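Local coordinates for hypothetical conserved protein TTC0263 (Thermus thermophilus, PDB 2PL2) that is of unknown function but belongs to the tetratricopeptide repeat family, all-helical proteins that commonly serve as scaffolds for binding other proteins, at residues 43-46 / 47-51. Residues are numbered along the deposited sequence; the frame is centred on the assembly and turned at random.
Sequences YWLA and RTQLK
R47 runs alongside Y43 one turn further along helix 39-51, and the two side chains point the same way. The aliphatic part of the arginine makes the contact: CG lies over one face of the phenol ring, offset toward its rim, in a CH-pi contact 4.1 Å from CG to the centroid of the Y43 ring. CD follows the same ring to its hydroxyl end, and a bend about the CG-CD bond (chi3 81°) then carries the guanidinium past that hydroxyl, with the Y43 and guanidinium planes 42° apart. NH1 of R47 ends 3.1 Å from OH of Y43 and also meets the six-membered part of the W44 indole obliquely, near CZ3 and CH2. The two aromatic residues touch each other as well, CE2 of Y43 standing over the middle of the indole face, and NH1 comes to both where they pack together. In the tetratricopeptide repeat fold, where antiparallel helices pack in succession, helix 39-51 is covered on several sides: W44 meets the rings of Y16 and F28 from the preceding helices, whereas Y43 and A46 pack on V78 of helix 73-88. On the side facing helices 21-32 and 55-68, the buried side chains of L45 and Q49 cross at an angle and pack together. T48 grips the carbonyl of W44 twice. Its backbone N makes the regular helical bond, while OG1, placed beside its own N by chi1 of -49°, donates to O of W44 at 2.8 Å from the opposite face of the carbonyl plane, well above that plane. This second bond gives the buried threonine hydroxyl a partner within its own helix.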
loop_
_atom_site.group_PDB
_atom_site.type_symbol
_atom_site.label_atom_id
_atom_site.label_comp_id
_atom_site.label_asym_id
_atom_site.label_seq_id
_atom_site.Cartn_x
_atom_site.Cartn_y
_atom_site.Cartn_z
ATOM N N TYR A 43 2.423 -10.261 16.314
ATOM C CA TYR A 43 1.390 -10.440 15.306
ATOM C C TYR A 43 1.033 -9.069 14.726
ATOM O O TYR A 43 1.094 -8.866 13.513
ATOM C CB TYR A 43 0.136 -11.073 15.926
ATOM C CG TYR A 43 -1.126 -10.836 15.114
ATOM C CD1 TYR A 43 -1.343 -11.499 13.908
ATOM C CD2 TYR A 43 -2.098 -9.939 15.557
ATOM C CE1 TYR A 43 -2.502 -11.278 13.162
ATOM C CE2 TYR A 43 -3.249 -9.704 14.822
ATOM C CZ TYR A 43 -3.452 -10.378 13.626
ATOM O OH TYR A 43 -4.606 -10.140 12.906
ATOM N N TRP A 44 0.665 -8.138 15.603
ATOM C CA TRP A 44 0.289 -6.801 15.165
ATOM C C TRP A 44 1.455 -6.098 14.488
ATOM O O TRP A 44 1.273 -5.427 13.470
ATOM C CB TRP A 44 -0.223 -5.978 16.339
ATOM C CG TRP A 44 -1.631 -6.310 16.683
ATOM C CD1 TRP A 44 -2.081 -6.929 17.814
ATOM C CD2 TRP A 44 -2.786 -6.083 15.863
ATOM N NE1 TRP A 44 -3.447 -7.102 17.748
ATOM C CE2 TRP A 44 -3.900 -6.595 16.563
ATOM C CE3 TRP A 44 -2.980 -5.501 14.609
ATOM C CZ2 TRP A 44 -5.196 -6.540 16.040
ATOM C CZ3 TRP A 44 -4.272 -5.449 14.090
ATOM C CH2 TRP A 44 -5.360 -5.967 14.803
ATOM N N LEU A 45 2.647 -6.263 15.053
ATOM C CA LEU A 45 3.850 -5.677 14.487
ATOM C C LEU A 45 3.994 -6.161 13.053
ATOM O O LEU A 45 4.183 -5.367 12.133
ATOM C CB LEU A 45 5.083 -6.108 15.285
ATOM C CG LEU A 45 6.417 -5.722 14.639
ATOM C CD1 LEU A 45 6.617 -4.220 14.735
ATOM C CD2 LEU A 45 7.558 -6.459 15.328
ATOM N N ALA A 46 3.913 -7.472 12.871
ATOM C CA ALA A 46 4.030 -8.070 11.553
ATOM C C ALA A 46 2.959 -7.530 10.605
ATOM O O ALA A 46 3.247 -7.221 9.453
ATOM C CB ALA A 46 3.921 -9.591 11.657
ATOM N N ARG A 47 1.721 -7.437 11.088
ATOM C CA ARG A 47 0.621 -6.937 10.269
ATOM C C ARG A 47 0.938 -5.530 9.798
ATOM O O ARG A 47 0.739 -5.190 8.630
ATOM C CB ARG A 47 -0.692 -6.933 11.051
ATOM C CG ARG A 47 -1.415 -8.266 11.076
ATOM C CD ARG A 47 -2.830 -8.101 11.599
ATOM N NE ARG A 47 -3.768 -7.610 10.585
ATOM C CZ ARG A 47 -5.026 -7.260 10.839
ATOM N NH1 ARG A 47 -5.498 -7.342 12.076
ATOM N NH2 ARG A 47 -5.817 -6.828 9.861
ATOM N N THR A 48 1.441 -4.716 10.713
ATOM C CA THR A 48 1.798 -3.347 10.389
ATOM C C THR A 48 2.966 -3.294 9.391
ATOM O O THR A 48 3.011 -2.412 8.534
ATOM C CB THR A 48 2.166 -2.585 11.655
ATOM O OG1 THR A 48 1.148 -2.797 12.644
ATOM C CG2 THR A 48 2.281 -1.094 11.358
ATOM N N GLN A 49 3.892 -4.245 9.494
ATOM C CA GLN A 49 5.035 -4.303 8.590
ATOM C C GLN A 49 4.596 -4.615 7.163
ATOM O O GLN A 49 5.147 -4.079 6.203
ATOM C CB GLN A 49 6.037 -5.360 9.071
ATOM C CG GLN A 49 6.662 -5.045 10.434
ATOM C CD GLN A 49 7.644 -6.098 10.896
ATOM O OE1 GLN A 49 7.331 -7.287 10.898
ATOM N NE2 GLN A 49 8.836 -5.668 11.304
ATOM N N LEU A 50 3.606 -5.493 7.019
ATOM C CA LEU A 50 3.104 -5.848 5.693
ATOM C C LEU A 50 2.522 -4.585 5.052
ATOM O O LEU A 50 2.759 -4.310 3.879
ATOM C CB LEU A 50 2.023 -6.932 5.800
ATOM C CG LEU A 50 2.430 -8.377 6.126
ATOM C CD1 LEU A 50 1.228 -9.141 6.657
ATOM C CD2 LEU A 50 2.992 -9.057 4.881
ATOM N N LYS A 51 1.765 -3.819 5.838
ATOM C CA LYS A 51 1.152 -2.580 5.370
ATOM C C LYS A 51 2.222 -1.574 4.964
ATOM O O LYS A 51 2.071 -0.867 3.976
ATOM C CB LYS A 51 0.258 -1.975 6.465
ATOM C CG LYS A 51 -1.042 -2.721 6.685
ATOM C CD LYS A 51 -1.945 -2.624 5.450
ATOM C CE LYS A 51 -3.035 -3.701 5.441
ATOM N NZ LYS A 51 -3.905 -3.693 6.657
#